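Local coordinates for phosphinothricin N-acetyltransferase (Brucella ovis, PDB 5DWM), which binds acetyl-CoA and, as a GNAT-family acetyltransferase, probably transfers the acetyl group to the amino group of a small acceptor such as phosphinothricin, at residues Arg13-Gln16 and Pro17-Glu21; Ala25-Thr28 and Gln29-Thr33; Ala115-Ala119 and Leu120-Gln124. All blocks are in the same frame, centred on the assembly; numbering follows the deposited sequence.

Interaction 1: residues Arg13-Gln16 and Pro17-Glu21; sequences RDFQ and PADIE
Arg13 and Asp19 form a local salt bridge across the turn that joins strand 11-14, an outermost strand of the GNAT sheet, to helix 20-33. The chain leaves the strand at Asp14 and enters helical geometry near Pro17. The salt bridge is two-pronged. Arg13 NH1 meets Asp19 OD2 at 2.9 Å, and Arg13 NH2 meets Asp19 OD1 at 3.0 Å. Both carboxylate oxygens are approached on their syn sides, and both lie close to the guanidinium plane. The two flat groups are nevertheless twisted 34° against each other. Arg13 starts with CG between the backbone N and the carbonyl carbon (chi1 64°), then runs extended as far as NE, which carries the guanidinium to Asp19. Its NH1 also donates to Asp14 O, and its NE pairs with Glu66 of strand 62-67. The guanidinium is thus held by two acids and a carbonyl. Asp19 is buried, and the positive charge probably favours its ionised form.

Phe15 adds an apolar contact. Its CZ edge packs on Ile20 CG1 at 3.6 Å, in one of two modelled conformers of Ile20. Pro17 N sits over one face of the ring, offset toward the rim. Phe52 of helix 45-58 also meets the ring.

Gln16 and Asp19 are joined twice, once by their backbones and once through the Asp19 carboxylate. Asp19 N donates to Gln16 O at 2.8 Å. In return, Gln16 N gives a nearly straight bond to Asp19 OD2, 2.9 Å long and approaching from above the carboxylate plane. Asp19 OD2 thereby accepts from both Arg13 NH1 and Gln16 N.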
loop_
_atom_site.group_PDB
_atom_site.type_symbol
_atom_site.label_atom_id
_atom_site.label_comp_id
_atom_site.label_asym_id
_atom_site.label_seq_id
_atom_site.Cartn_x
_atom_site.Cartn_y
_atom_site.Cartn_z
ATOM N N ARG A 13 -2.554 -3.738 -27.402
ATOM C CA ARG A 13 -3.977 -3.474 -27.586
ATOM C C ARG A 13 -4.694 -3.619 -26.253
ATOM O O ARG A 13 -4.140 -4.135 -25.279
ATOM C CB ARG A 13 -4.607 -4.417 -28.617
ATOM C CG ARG A 13 -4.576 -5.881 -28.192
ATOM C CD ARG A 13 -5.458 -6.752 -29.082
ATOM N NE ARG A 13 -5.222 -8.176 -28.853
ATOM C CZ ARG A 13 -5.736 -8.862 -27.835
ATOM N NH1 ARG A 13 -6.513 -8.251 -26.949
ATOM N NH2 ARG A 13 -5.474 -10.158 -27.701
ATOM N N ASP A 14 -5.950 -3.174 -26.223
ATOM C CA ASP A 14 -6.764 -3.344 -25.026
ATOM C C ASP A 14 -7.044 -4.818 -24.762
ATOM O O ASP A 14 -7.281 -5.604 -25.684
ATOM C CB ASP A 14 -8.107 -2.636 -25.186
ATOM C CG ASP A 14 -8.003 -1.126 -25.067
ATOM O OD1 ASP A 14 -7.163 -0.630 -24.287
ATOM O OD2 ASP A 14 -8.786 -0.435 -25.745
ATOM N N PHE A 15 -7.052 -5.175 -23.481
ATOM C CA PHE A 15 -7.505 -6.483 -23.041
ATOM C C PHE A 15 -8.953 -6.726 -23.452
ATOM O O PHE A 15 -9.783 -5.808 -23.458
ATOM C CB PHE A 15 -7.395 -6.508 -21.513
ATOM C CG PHE A 15 -8.236 -7.556 -20.833
ATOM C CD1 PHE A 15 -9.512 -7.259 -20.369
ATOM C CD2 PHE A 15 -7.729 -8.824 -20.597
ATOM C CE1 PHE A 15 -10.280 -8.222 -19.722
ATOM C CE2 PHE A 15 -8.493 -9.791 -19.944
ATOM C CZ PHE A 15 -9.767 -9.484 -19.506
ATOM N N GLN A 16 -9.246 -7.978 -23.798
ATOM C CA GLN A 16 -10.601 -8.456 -23.977
ATOM C C GLN A 16 -10.780 -9.721 -23.152
ATOM O O GLN A 16 -9.806 -10.401 -22.823
ATOM C CB GLN A 16 -10.889 -8.748 -25.460
ATOM C CG GLN A 16 -10.558 -7.582 -26.387
ATOM C CD GLN A 16 -11.519 -6.408 -26.243
ATOM O OE1 GLN A 16 -12.611 -6.543 -25.691
ATOM N NE2 GLN A 16 -11.113 -5.249 -26.748
ATOM N N PRO A 17 -12.020 -10.038 -22.756
ATOM C CA PRO A 17 -12.218 -11.217 -21.887
ATOM C C PRO A 17 -11.657 -12.517 -22.446
ATOM O O PRO A 17 -11.255 -13.393 -21.666
ATOM C CB PRO A 17 -13.740 -11.276 -21.707
ATOM C CG PRO A 17 -14.188 -9.857 -21.899
ATOM C CD PRO A 17 -13.265 -9.267 -22.933
ATOM N N ALA A 18 -11.602 -12.664 -23.773
ATOM C CA ALA A 18 -10.999 -13.851 -24.370
ATOM C C ALA A 18 -9.537 -14.029 -23.974
ATOM O O ALA A 18 -9.013 -15.147 -24.066
ATOM C CB ALA A 18 -11.120 -13.783 -25.893
ATOM N N ASP A 19 -8.871 -12.963 -23.526
ATOM C CA ASP A 19 -7.467 -13.040 -23.141
ATOM C C ASP A 19 -7.254 -13.617 -21.747
ATOM O O ASP A 19 -6.101 -13.855 -21.370
ATOM C CB ASP A 19 -6.818 -11.647 -23.157
ATOM C CG ASP A 19 -6.886 -10.975 -24.514
ATOM O OD1 ASP A 19 -6.801 -11.683 -25.534
ATOM O OD2 ASP A 19 -7.019 -9.728 -24.550
ATOM N N ILE A 20 -8.321 -13.862 -20.982
ATOM C CA ILE A 20 -8.172 -14.248 -19.575
ATOM C C ILE A 20 -7.418 -15.564 -19.431
ATOM O O ILE A 20 -6.647 -15.760 -18.482
ATOM C CB ILE A 20 -9.544 -14.284 -18.872
ATOM C CG1 ILE A 20 -9.938 -12.883 -18.408
ATOM C CG2 ILE A 20 -9.540 -15.257 -17.687
ATOM C CD1 ILE A 20 -9.067 -12.342 -17.284
ATOM N N GLU A 21 -7.633 -16.498 -20.361
ATOM C CA GLU A 21 -6.971 -17.796 -20.245
ATOM C C GLU A 21 -5.453 -17.655 -20.286
ATOM O O GLU A 21 -4.745 -18.196 -19.428
ATOM C CB GLU A 21 -7.462 -18.753 -21.331
ATOM C CG GLU A 21 -6.690 -20.056 -21.346
ATOM C CD GLU A 21 -7.241 -21.042 -22.337
ATOM O OE1 GLU A 21 -8.015 -21.929 -21.920
ATOM O OE2 GLU A 21 -6.909 -20.924 -23.533
#

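Interaction 2: residues Ala25-Thr28 and Gln29-Thr33; sequences AIYT and QAVLT
Tyr27 and Val31 meet one turn apart on helix 20-33 in a CH-pi contact. Val31 CG2 stands over one face of the Tyr27 ring, 3.7 Å from its centroid and displaced toward the rim near CE2. Val31 CG2 is anti to the carbonyl carbon and its CG1 is anti to the backbone N (chi1 167°), which sets CG2 above the ring. The two residues are also joined by the backbone bond from Val31 N to Tyr27 O, 2.8 Å.

On another side, Thr28 and Leu32 run side by side, with Thr28 CG2 3.8 Å from Leu32 CD1. A water bridges Ala25 and Gln29: it donates to Ala25 O and accepts from Gln29 NE2. At the helix end, Thr33 OG1 donates to Gln29 O at 2.7 Å. The N-H of Thr33 reaches the same oxygen from the opposite face of its plane.

The Tyr27 hydroxyl is hydrogen-bonded to Glu39 and Ser37, which anchors the far end of the ring. The side chain of Ile26 is about 6 Å from that of Ile96, an acetyl-CoA-binding residue; no acetyl-CoA is bound to this chain. Ile26 touches Tyr74 and Tyr95. The Tyr27 ring meets Tyr95 of strand 89-96 edge-to-face, and Tyr27 also packs on Tyr74 of strand 70-79 and on Met48 and Arg51 of helix 45-58.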
loop_
_atom_site.group_PDB
_atom_site.type_symbol
_atom_site.label_atom_id
_atom_site.label_comp_id
_atom_site.label_asym_id
_atom_site.label_seq_id
_atom_site.Cartn_x
_atom_site.Cartn_y
_atom_site.Cartn_z
ATOM N N ALA A 25 -2.499 -18.017 -17.357
ATOM C CA ALA A 25 -1.316 -18.863 -17.511
ATOM C C ALA A 25 -0.023 -18.089 -17.245
ATOM O O ALA A 25 0.893 -18.601 -16.585
ATOM C CB ALA A 25 -1.294 -19.505 -18.903
ATOM N N ILE A 26 0.067 -16.855 -17.744
ATOM C CA ILE A 26 1.253 -16.031 -17.511
ATOM C C ILE A 26 1.414 -15.751 -16.023
ATOM O O ILE A 26 2.500 -15.906 -15.452
ATOM C CB ILE A 26 1.158 -14.727 -18.321
ATOM C CG1 ILE A 26 1.255 -15.038 -19.818
ATOM C CG2 ILE A 26 2.241 -13.737 -17.900
ATOM C CD1 ILE A 26 1.002 -13.841 -20.713
ATOM N N TYR A 27 0.332 -15.328 -15.371
ATOM C CA TYR A 27 0.421 -15.014 -13.949
ATOM C C TYR A 27 0.711 -16.265 -13.121
ATOM O O TYR A 27 1.447 -16.190 -12.125
ATOM C CB TYR A 27 -0.854 -14.297 -13.480
ATOM C CG TYR A 27 -0.735 -13.739 -12.077
ATOM C CD1 TYR A 27 0.256 -12.818 -11.758
ATOM C CD2 TYR A 27 -1.595 -14.152 -11.070
ATOM C CE1 TYR A 27 0.392 -12.322 -10.469
ATOM C CE2 TYR A 27 -1.470 -13.659 -9.767
ATOM C CZ TYR A 27 -0.468 -12.746 -9.487
ATOM O OH TYR A 27 -0.323 -12.238 -8.223
ATOM N N THR A 28 0.159 -17.416 -13.520
ATOM C CA THR A 28 0.437 -18.663 -12.809
ATOM C C THR A 28 1.937 -18.936 -12.748
ATOM O O THR A 28 2.479 -19.270 -11.688
ATOM C CB THR A 28 -0.313 -19.820 -13.475
ATOM O OG1 THR A 28 -1.718 -19.675 -13.234
ATOM C CG2 THR A 28 0.169 -21.184 -12.942
ATOM N N GLN A 29 2.628 -18.795 -13.884
ATOM C CA GLN A 29 4.074 -19.010 -13.889
ATOM C C GLN A 29 4.797 -17.994 -13.015
ATOM O O GLN A 29 5.747 -18.342 -12.302
ATOM C CB GLN A 29 4.615 -18.977 -15.322
ATOM C CG GLN A 29 4.197 -20.178 -16.147
ATOM C CD GLN A 29 4.382 -21.477 -15.387
ATOM O OE1 GLN A 29 5.483 -21.787 -14.930
ATOM N NE2 GLN A 29 3.295 -22.230 -15.222
ATOM N N ALA A 30 4.366 -16.729 -13.056
ATOM C CA ALA A 30 4.949 -15.715 -12.180
ATOM C C ALA A 30 4.788 -16.083 -10.707
ATOM O O ALA A 30 5.732 -15.949 -9.917
ATOM C CB ALA A 30 4.297 -14.363 -12.456
ATOM N N VAL A 31 3.604 -16.565 -10.326
ATOM C CA VAL A 31 3.358 -16.917 -8.930
ATOM C C VAL A 31 4.215 -18.103 -8.518
ATOM O O VAL A 31 4.812 -18.111 -7.433
ATOM C CB VAL A 31 1.855 -17.185 -8.718
ATOM C CG1 VAL A 31 1.608 -17.845 -7.370
ATOM C CG2 VAL A 31 1.058 -15.891 -8.842
ATOM N N LEU A 32 4.299 -19.120 -9.381
ATOM C CA LEU A 32 4.964 -20.366 -9.010
ATOM C C LEU A 32 6.484 -20.243 -9.035
ATOM O O LEU A 32 7.163 -20.808 -8.172
ATOM C CB LEU A 32 4.519 -21.496 -9.936
ATOM C CG LEU A 32 3.067 -21.950 -9.788
ATOM C CD1 LEU A 32 2.706 -23.009 -10.816
ATOM C CD2 LEU A 32 2.823 -22.452 -8.372
ATOM N N THR A 33 7.032 -19.514 -10.008
ATOM C CA THR A 33 8.472 -19.482 -10.232
ATOM C C THR A 33 9.132 -18.154 -9.889
ATOM O O THR A 33 10.361 -18.067 -9.965
ATOM C CB THR A 33 8.807 -19.804 -11.699
ATOM O OG1 THR A 33 8.434 -18.696 -12.533
ATOM C CG2 THR A 33 8.070 -21.045 -12.163
HETATM O O HOH W 1 1.069 -21.446 -16.614
#

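Interaction 3: residues Ala115-Ala119 and Leu120-Gln124; sequences ARISA and LGFRQ
Ser118 O is gripped by two donors at the end of helix 105-119. Gly121 N reaches it at 3.0 Å, with an N-H...O angle of 151°, and Asn174 ND2 is the second. Gly121 N comes from well above the carbonyl plane, as the chain bends away from the helix. Gly121 is the first residue to leave helical geometry. Its phi is positive (98°), and with the bonds back into the last turn it forms a Schellman motif. These backbone angles suit glycine, which has no side chain to meet the carbonyl oxygen of Leu120. The N-H of Leu120 is shared weakly between Arg116 O and Ile117 O, each 3.2 Å away.

Beyond the turn, Phe122 turns back toward the helix end and meets Ile117. The CG2 branch of Ile117 touches Phe122 CB at 3.6 Å, and its CD1 sits off one side of the ring plane, near CD2 and CE2. Ile117 CG2 is anti to the backbone N and beside the carbonyl carbon, the position from which it meets Phe122. The carbonyl oxygen of Ile117 lies near the ring plane, 3.6 Å from Phe122 CD2 at the edge.

Both residues are buried. Ile117 also packs on Ala77, and Phe122 on Tyr79 and Ala90, so the pair seats the helix end on strands 70-79 and 89-96. Asn174 bridges the turn by donating to Phe122 O as well. The segment then leads into strand 124-129.

The Leu120 bonds are weak and the Gly121 bond is well off the carbonyl plane, so the turn is closed by a mix of backbone bonds, an amide from Asn174 and apolar packing.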
loop_
_atom_site.group_PDB
_atom_site.type_symbol
_atom_site.label_atom_id
_atom_site.label_comp_id
_atom_site.label_asym_id
_atom_site.label_seq_id
_atom_site.Cartn_x
_atom_site.Cartn_y
_atom_site.Cartn_z
ATOM N N ALA A 115 0.995 6.339 -21.172
ATOM C CA ALA A 115 0.184 7.215 -22.016
ATOM C C ALA A 115 -1.287 7.191 -21.607
ATOM O O ALA A 115 -1.927 8.243 -21.513
ATOM C CB ALA A 115 0.346 6.850 -23.498
ATOM N N ARG A 116 -1.842 6.001 -21.353
ATOM C CA ARG A 116 -3.256 5.914 -21.007
ATOM C C ARG A 116 -3.530 6.530 -19.637
ATOM O O ARG A 116 -4.531 7.237 -19.460
ATOM C CB ARG A 116 -3.720 4.457 -21.070
ATOM C CG ARG A 116 -3.684 3.843 -22.475
ATOM C CD ARG A 116 -4.821 4.366 -23.338
ATOM N NE ARG A 116 -6.125 4.038 -22.769
ATOM C CZ ARG A 116 -6.783 2.907 -23.000
ATOM N NH1 ARG A 116 -6.265 1.988 -23.803
ATOM N NH2 ARG A 116 -7.963 2.698 -22.434
ATOM N N ILE A 117 -2.657 6.275 -18.659
ATOM C CA ILE A 117 -2.836 6.833 -17.321
ATOM C C ILE A 117 -2.682 8.348 -17.336
ATOM O O ILE A 117 -3.406 9.070 -16.629
ATOM C CB ILE A 117 -1.856 6.156 -16.346
ATOM C CG1 ILE A 117 -2.367 4.758 -16.017
ATOM C CG2 ILE A 117 -1.691 6.990 -15.070
ATOM C CD1 ILE A 117 -3.734 4.779 -15.347
ATOM N N SER A 118 -1.729 8.854 -18.126
ATOM C CA SER A 118 -1.570 10.296 -18.255
ATOM C C SER A 118 -2.822 10.925 -18.850
ATOM O O SER A 118 -3.284 11.975 -18.380
ATOM C CB SER A 118 -0.341 10.601 -19.111
ATOM O OG SER A 118 -0.053 11.987 -19.140
ATOM N N ALA A 119 -3.398 10.284 -19.873
ATOM C CA ALA A 119 -4.584 10.842 -20.513
ATOM C C ALA A 119 -5.765 10.908 -19.553
ATOM O O ALA A 119 -6.658 11.743 -19.729
ATOM C CB ALA A 119 -4.935 10.049 -21.774
ATOM N N LEU A 120 -5.780 10.052 -18.530
ATOM C CA LEU A 120 -6.847 10.061 -17.537
ATOM C C LEU A 120 -6.665 11.131 -16.463
ATOM O O LEU A 120 -7.589 11.350 -15.672
ATOM C CB LEU A 120 -6.993 8.672 -16.902
ATOM C CG LEU A 120 -7.542 7.568 -17.812
ATOM C CD1 LEU A 120 -7.420 6.194 -17.165
ATOM C CD2 LEU A 120 -8.990 7.841 -18.219
ATOM N N GLY A 121 -5.517 11.804 -16.417
ATOM C CA GLY A 121 -5.324 12.922 -15.514
ATOM C C GLY A 121 -4.611 12.611 -14.215
ATOM O O GLY A 121 -4.571 13.475 -13.326
ATOM N N PHE A 122 -4.050 11.414 -14.076
ATOM C CA PHE A 122 -3.275 11.090 -12.893
ATOM C C PHE A 122 -2.004 11.933 -12.832
ATOM O O PHE A 122 -1.495 12.426 -13.843
ATOM C CB PHE A 122 -2.942 9.597 -12.857
ATOM C CG PHE A 122 -4.112 8.735 -12.489
ATOM C CD1 PHE A 122 -4.375 8.441 -11.160
ATOM C CD2 PHE A 122 -4.967 8.247 -13.461
ATOM C CE1 PHE A 122 -5.468 7.664 -10.812
ATOM C CE2 PHE A 122 -6.049 7.465 -13.120
ATOM C CZ PHE A 122 -6.308 7.180 -11.800
ATOM N N ARG A 123 -1.490 12.099 -11.611
ATOM C CA ARG A 123 -0.305 12.912 -11.379
ATOM C C ARG A 123 0.928 12.110 -10.979
ATOM O O ARG A 123 2.047 12.620 -11.113
ATOM C CB ARG A 123 -0.589 13.997 -10.320
ATOM C CG ARG A 123 -1.596 15.064 -10.753
ATOM C CD ARG A 123 -1.075 15.822 -11.962
ATOM N NE ARG A 123 -1.918 16.954 -12.348
ATOM C CZ ARG A 123 -1.784 18.178 -11.858
ATOM N NH1 ARG A 123 -0.852 18.422 -10.946
ATOM N NH2 ARG A 123 -2.591 19.150 -12.270
ATOM N N GLN A 124 0.762 10.883 -10.482
ATOM C CA GLN A 124 1.894 10.027 -10.145
ATOM C C GLN A 124 1.548 8.592 -10.501
ATOM O O GLN A 124 0.416 8.150 -10.285
ATOM C CB GLN A 124 2.219 10.070 -8.635
ATOM C CG GLN A 124 2.470 11.452 -8.068
ATOM C CD GLN A 124 3.786 12.086 -8.494
ATOM O OE1 GLN A 124 3.941 13.320 -8.438
ATOM N NE2 GLN A 124 4.744 11.264 -8.901
#

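How the interactions relate
Interactions 1 and 2 lie in series on helix 20-33. The first covers its entry from strand 11-14, the second its final turns. Interaction 3 lies where helix 105-119 ends, on the other side of the chain's centre from interaction 2. Arg116 joins it to interaction 1 through a salt bridge to Asp14. Ile117, Phe122, Tyr27 and Val31 are buried, while Gln16, Pro17, Leu32 and Thr33 are exposed. The strand-to-helix turn is held by a salt bridge whose acid is buried and whose arginine is partly exposed. The contact in the last turns of the helix combines regular backbone bonds with a valine methyl over a buried tyrosine ring. The helix exit combines a glycine turn with apolar packing against the sheet.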